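Local structure of periplasmic beta-glucosidase (Pseudomonas aeruginosa, 6R5T) at residues T1-F6 against K321-L326; N164-D169 against P330-G335. The protein probably hydrolyses terminal, non-reducing beta-D-glucosyl residues to release beta-D-glucose, as a periplasmic member of glycoside hydrolase family 3. The protein carries 1 engineered substitution. All coordinates share one frame; numbering follows the deposited sequence.

Contact 1: residues T1-F6 against K321-L326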
loop_
_atom_site.group_PDB
_atom_site.type_symbol
_atom_site.label_atom_id
_atom_site.label_comp_id
_atom_site.label_asym_id
_atom_site.label_seq_id
_atom_site.Cartn_x
_atom_site.Cartn_y
_atom_site.Cartn_z
ATOM N N THR A 1 22.194 -38.950 -19.895
ATOM C CA THR A 1 23.410 -38.172 -20.254
ATOM C C THR A 1 24.615 -38.700 -19.470
ATOM O O THR A 1 24.417 -39.305 -18.396
ATOM C CB THR A 1 23.228 -36.674 -19.963
ATOM O OG1 THR A 1 22.640 -36.557 -18.666
ATOM C CG2 THR A 1 22.398 -35.948 -21.000
ATOM N N ASP A 2 25.825 -38.426 -19.956
ATOM C CA ASP A 2 27.070 -38.519 -19.155
ATOM C C ASP A 2 26.895 -37.779 -17.817
ATOM O O ASP A 2 27.400 -38.315 -16.813
ATOM C CB ASP A 2 28.275 -37.919 -19.881
ATOM C CG ASP A 2 29.227 -38.927 -20.509
ATOM O OD1 ASP A 2 28.854 -39.529 -21.543
ATOM O OD2 ASP A 2 30.345 -39.101 -19.968
ATOM N N LYS A 3 26.225 -36.615 -17.795
ATOM C CA LYS A 3 26.061 -35.810 -16.548
ATOM C C LYS A 3 25.236 -36.604 -15.530
ATOM O O LYS A 3 25.677 -36.713 -14.368
ATOM C CB LYS A 3 25.394 -34.461 -16.833
ATOM C CG LYS A 3 25.010 -33.672 -15.595
ATOM C CD LYS A 3 24.564 -32.290 -15.948
ATOM C CE LYS A 3 23.983 -31.542 -14.770
ATOM N NZ LYS A 3 23.496 -30.210 -15.197
ATOM N N GLU A 4 24.073 -37.131 -15.918
ATOM C CA GLU A 4 23.205 -37.829 -14.939
ATOM C C GLU A 4 23.899 -39.136 -14.516
ATOM O O GLU A 4 23.762 -39.452 -13.347
ATOM C CB GLU A 4 21.749 -37.955 -15.390
ATOM C CG GLU A 4 20.903 -36.674 -15.212
ATOM C CD GLU A 4 21.117 -35.634 -14.090
ATOM O OE1 GLU A 4 21.332 -34.426 -14.460
ATOM O OE2 GLU A 4 20.985 -35.965 -12.842
ATOM N N ARG A 5 24.671 -39.810 -15.374
ATOM C CA ARG A 5 25.435 -41.029 -14.991
ATOM C C ARG A 5 26.501 -40.639 -13.965
ATOM O O ARG A 5 26.598 -41.318 -12.952
ATOM C CB ARG A 5 26.109 -41.707 -16.192
ATOM C CG ARG A 5 25.139 -42.300 -17.211
ATOM C CD ARG A 5 25.755 -43.397 -18.071
ATOM N NE ARG A 5 26.096 -44.520 -17.203
ATOM C CZ ARG A 5 27.236 -45.210 -17.217
ATOM N NH1 ARG A 5 28.190 -44.930 -18.089
ATOM N NH2 ARG A 5 27.414 -46.191 -16.344
ATOM N N PHE A 6 27.285 -39.606 -14.249
ATOM C CA PHE A 6 28.380 -39.099 -13.384
ATOM C C PHE A 6 27.774 -38.816 -11.997
ATOM O O PHE A 6 28.339 -39.253 -10.987
ATOM C CB PHE A 6 29.041 -37.836 -13.958
ATOM C CG PHE A 6 30.169 -37.306 -13.117
ATOM C CD1 PHE A 6 29.916 -36.413 -12.078
ATOM C CD2 PHE A 6 31.474 -37.717 -13.315
ATOM C CE1 PHE A 6 30.936 -35.953 -11.257
ATOM C CE2 PHE A 6 32.496 -37.257 -12.484
ATOM C CZ PHE A 6 32.225 -36.377 -11.451
ATOM N N LYS A 321 27.764 -27.878 -9.545
ATOM C CA LYS A 321 29.237 -27.969 -9.572
ATOM C C LYS A 321 29.698 -28.586 -10.897
ATOM O O LYS A 321 30.738 -28.150 -11.408
ATOM C CB LYS A 321 29.656 -28.806 -8.388
ATOM C CG LYS A 321 29.405 -28.107 -7.063
ATOM C CD LYS A 321 29.803 -28.914 -5.840
ATOM C CE LYS A 321 29.629 -28.106 -4.578
ATOM N NZ LYS A 321 30.156 -28.781 -3.374
ATOM N N TYR A 322 28.948 -29.550 -11.402
ATOM C CA TYR A 322 29.273 -30.244 -12.672
ATOM C C TYR A 322 29.264 -29.190 -13.807
ATOM O O TYR A 322 30.241 -29.020 -14.533
ATOM C CB TYR A 322 28.297 -31.403 -12.876
ATOM C CG TYR A 322 28.548 -32.215 -14.125
ATOM C CD1 TYR A 322 28.144 -31.759 -15.367
ATOM C CD2 TYR A 322 29.195 -33.436 -14.043
ATOM C CE1 TYR A 322 28.327 -32.522 -16.509
ATOM C CE2 TYR A 322 29.437 -34.182 -15.180
ATOM C CZ TYR A 322 28.997 -33.730 -16.409
ATOM O OH TYR A 322 29.193 -34.510 -17.518
ATOM N N ASP A 323 28.177 -28.401 -13.870
ATOM C CA ASP A 323 28.004 -27.397 -14.941
ATOM C C ASP A 323 29.090 -26.317 -14.836
ATOM O O ASP A 323 29.497 -25.813 -15.908
ATOM C CB ASP A 323 26.612 -26.788 -14.924
ATOM C CG ASP A 323 25.527 -27.742 -15.355
ATOM O OD1 ASP A 323 25.861 -28.873 -15.901
ATOM O OD2 ASP A 323 24.333 -27.403 -15.090
ATOM N N LEU A 324 29.537 -25.992 -13.626
ATOM C CA LEU A 324 30.586 -24.979 -13.396
ATOM C C LEU A 324 31.993 -25.489 -13.770
ATOM O O LEU A 324 32.943 -24.717 -13.738
ATOM C CB LEU A 324 30.512 -24.533 -11.949
ATOM C CG LEU A 324 29.396 -23.519 -11.717
ATOM C CD1 LEU A 324 29.120 -23.365 -10.253
ATOM C CD2 LEU A 324 29.802 -22.197 -12.318
ATOM N N GLY A 325 32.101 -26.770 -14.085
ATOM C CA GLY A 325 33.367 -27.385 -14.520
ATOM C C GLY A 325 34.210 -27.854 -13.358
ATOM O O GLY A 325 35.398 -28.159 -13.567
ATOM N N LEU A 326 33.689 -27.828 -12.134
ATOM C CA LEU A 326 34.512 -28.006 -10.925
ATOM C C LEU A 326 34.904 -29.475 -10.738
ATOM O O LEU A 326 35.888 -29.700 -10.063
ATOM C CB LEU A 326 33.804 -27.401 -9.715
ATOM C CG LEU A 326 33.651 -25.878 -9.794
ATOM C CD1 LEU A 326 32.657 -25.413 -8.723
ATOM C CD2 LEU A 326 34.980 -25.149 -9.597
#

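Contact 2: residues N164-D169 against P330-G335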
loop_
_atom_site.group_PDB
_atom_site.type_symbol
_atom_site.label_atom_id
_atom_site.label_comp_id
_atom_site.label_asym_id
_atom_site.label_seq_id
_atom_site.Cartn_x
_atom_site.Cartn_y
_atom_site.Cartn_z
ATOM N N ASN A 164 29.111 -21.164 -22.016
ATOM C CA ASN A 164 29.508 -22.378 -21.267
ATOM C C ASN A 164 29.790 -22.020 -19.810
ATOM O O ASN A 164 30.716 -21.221 -19.535
ATOM C CB ASN A 164 30.696 -23.016 -21.986
ATOM C CG ASN A 164 31.190 -24.294 -21.345
ATOM O OD1 ASN A 164 30.726 -24.717 -20.292
ATOM N ND2 ASN A 164 32.190 -24.887 -21.975
ATOM N N LEU A 165 29.004 -22.604 -18.913
ATOM C CA LEU A 165 29.144 -22.370 -17.455
ATOM C C LEU A 165 30.489 -22.869 -16.934
ATOM O O LEU A 165 30.873 -22.435 -15.853
ATOM C CB LEU A 165 27.995 -23.009 -16.674
ATOM C CG LEU A 165 26.793 -22.115 -16.447
ATOM C CD1 LEU A 165 25.631 -22.913 -15.886
ATOM C CD2 LEU A 165 27.160 -20.962 -15.538
ATOM N N ALA A 166 31.230 -23.706 -17.690
ATOM C CA ALA A 166 32.543 -24.197 -17.252
ATOM C C ALA A 166 33.652 -23.220 -17.696
ATOM O O ALA A 166 34.809 -23.336 -17.222
ATOM C CB ALA A 166 32.754 -25.598 -17.776
ATOM N N ALA A 167 33.332 -22.215 -18.509
ATOM C CA ALA A 167 34.369 -21.268 -18.957
ATOM C C ALA A 167 34.932 -20.555 -17.758
ATOM O O ALA A 167 34.180 -20.164 -16.847
ATOM C CB ALA A 167 33.854 -20.256 -19.956
ATOM N N PRO A 168 36.249 -20.296 -17.734
ATOM C CA PRO A 168 36.849 -19.613 -16.614
ATOM C C PRO A 168 36.440 -18.143 -16.483
ATOM O O PRO A 168 36.755 -17.598 -15.485
ATOM C CB PRO A 168 38.366 -19.660 -16.855
ATOM C CG PRO A 168 38.572 -20.540 -18.066
ATOM C CD PRO A 168 37.242 -20.728 -18.743
ATOM N N ASP A 169 35.792 -17.548 -17.486
ATOM C CA ASP A 169 35.328 -16.156 -17.345
ATOM C C ASP A 169 33.792 -16.130 -17.202
ATOM O O ASP A 169 33.221 -15.049 -17.405
ATOM C CB ASP A 169 35.827 -15.309 -18.506
ATOM C CG ASP A 169 35.398 -15.781 -19.879
ATOM O OD1 ASP A 169 34.824 -16.903 -20.025
ATOM O OD2 ASP A 169 35.657 -15.019 -20.821
ATOM N N PRO A 330 38.813 -28.302 -10.258
ATOM C CA PRO A 330 38.373 -27.468 -9.142
ATOM C C PRO A 330 39.089 -26.117 -9.119
ATOM O O PRO A 330 38.621 -25.199 -8.387
ATOM C CB PRO A 330 38.670 -28.256 -7.873
ATOM C CG PRO A 330 39.364 -29.522 -8.308
ATOM C CD PRO A 330 39.405 -29.574 -9.809
ATOM N N TYR A 331 40.227 -26.007 -9.843
ATOM C CA TYR A 331 41.054 -24.775 -9.870
ATOM C C TYR A 331 40.897 -24.017 -11.187
ATOM O O TYR A 331 41.720 -23.125 -11.454
ATOM C CB TYR A 331 42.527 -25.094 -9.564
ATOM C CG TYR A 331 42.738 -25.681 -8.192
ATOM C CD1 TYR A 331 42.874 -24.885 -7.077
ATOM C CD2 TYR A 331 42.706 -27.053 -8.002
ATOM C CE1 TYR A 331 43.057 -25.413 -5.813
ATOM C CE2 TYR A 331 42.855 -27.610 -6.742
ATOM C CZ TYR A 331 43.039 -26.791 -5.645
ATOM O OH TYR A 331 43.197 -27.308 -4.399
ATOM N N ARG A 332 39.852 -24.283 -11.955
ATOM C CA ARG A 332 39.728 -23.687 -13.315
ATOM C C ARG A 332 39.588 -22.164 -13.255
ATOM O O ARG A 332 40.015 -21.509 -14.229
ATOM C CB ARG A 332 38.586 -24.328 -14.079
ATOM C CG ARG A 332 37.198 -24.077 -13.490
ATOM C CD ARG A 332 36.150 -25.021 -14.018
ATOM N NE ARG A 332 36.108 -25.023 -15.465
ATOM C CZ ARG A 332 36.617 -25.963 -16.278
ATOM N NH1 ARG A 332 37.131 -27.074 -15.797
ATOM N NH2 ARG A 332 36.542 -25.814 -17.574
ATOM N N ARG A 333 39.088 -21.593 -12.148
ATOM C CA ARG A 333 39.003 -20.116 -11.996
ATOM C C ARG A 333 40.114 -19.596 -11.080
ATOM O O ARG A 333 40.061 -18.430 -10.680
ATOM C CB ARG A 333 37.598 -19.751 -11.481
ATOM C CG ARG A 333 36.514 -20.107 -12.475
ATOM C CD ARG A 333 35.123 -19.649 -11.974
ATOM N NE ARG A 333 34.192 -19.932 -13.021
ATOM C CZ ARG A 333 33.644 -21.120 -13.294
ATOM N NH1 ARG A 333 33.743 -22.139 -12.461
ATOM N NH2 ARG A 333 32.897 -21.234 -14.354
ATOM N N LEU A 334 41.108 -20.441 -10.729
ATOM C CA LEU A 334 42.106 -20.098 -9.685
ATOM C C LEU A 334 43.541 -20.094 -10.230
ATOM O O LEU A 334 44.439 -20.003 -9.414
ATOM C CB LEU A 334 41.915 -21.076 -8.536
ATOM C CG LEU A 334 40.589 -20.897 -7.810
ATOM C CD1 LEU A 334 40.342 -22.018 -6.831
ATOM C CD2 LEU A 334 40.587 -19.556 -7.098
ATOM N N GLY A 335 43.698 -20.175 -11.537
ATOM C CA GLY A 335 45.006 -20.225 -12.232
ATOM C C GLY A 335 45.804 -21.457 -11.829
ATOM O O GLY A 335 45.189 -22.452 -11.331
#

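Contact 1: residues T1-F6 against K321-L326
K3 reaches across from the first turn of helix 2-12 to D323 in the C-terminal part of helix 307-323, and the two form a salt bridge. NZ of K3 lies 2.8 Å from OD1 of D323, which it meets on the syn side, 21° out of the carboxylate plane. A second, weak hydrogen bond runs from K3 NZ to OD2 of D323 at 2.9 Å, so both carboxylate oxygens share one ammonium group. The lysine attains this span because its chain is extended beyond CG, with CG itself anti to the backbone N (chi1 172°). E4 adds a second salt bridge to helix 307-323, through R315. Within the first turn, OG1 of T1 accepts from the backbone N of E4, an ST motif at the start of the helix. Helix 307-323 closes at its C-terminus in a Schellman motif, with G325 at positive phi.

On its way to the carboxylate the lysine passes over one face of the Y322 ring. K3 CG sits 3.8 Å from the ring centroid in a CH-pi contact, offset toward the rim, while K3 CB comes within 3.5 Å of Y322 CE1. The tyrosine hydroxyl end lies against the start of helix 2-12, with OH 3.5 Å from K3 CA. F6 packs at the edge of the tyrosine, F6 CD1 to Y322 CD2 being 3.6 Å, and the ring planes are inclined at 55°; F6 also meets the ring of F327.

One lysine thus serves two chemistries, and ring and carboxylate together probably hold its chain extended at a partly exposed surface.

Contact 2: residues N164-D169 against P330-G335
R332 meets the backbone of A166 side-on, using two nitrogens for a single carbonyl oxygen. Its NE donates to A166 O at 2.8 Å, lying in the carbonyl plane on a lone pair, with an N-H...O angle of 157°. NH2 of R332 approaches the same A166 O at 3.0 Å from above that plane, through a more bent bond. The arginine places CG between its backbone N and carbonyl carbon (chi1 65°) and then bends at chi3 (-54°), which presents the NE edge to the oxygen.

R333 is built differently: its chain is extended from CG to NE, and NH2 makes a weak hydrogen bond to L165 O at 2.8 Å. The other amino group, NH1, forms a salt bridge with D120. Both sides are beta turns of type I, N164-A167 and Y331-L334, and the first also holds an Asx turn in which N164 OD1 accepts from A166 N. They bring the loop before strand 172-178 of the TIM-barrel-like domain against the loop that follows helix 307-323. Van der Waals contacts of carbon with carbonyl oxygen complete the fit: P168 CB lies 3.6 Å from R332 O, and R333 CG 3.9 Å from P168 O.

Contacts 1 and 2 lie with their centres about 14 Å apart, on the same side of the chain's centre, and their segments alternate along the chain: 1-6, 164-169, 321-326, 330-335. The two later segments are close neighbours, one taking in the C-terminal part of helix 307-323 and the turn after it, the other in the loop that follows. They touch directly, L324 O probably accepting a hydrogen bond from R333 NH1, and D323 O packs on L165 CB of contact 2. This helix and the loop after it therefore meet both the N-terminal helix and the loop leading into barrel strand 172-178, tying distant parts of the sequence together away from the sugar-binding pocket and the magnesium site.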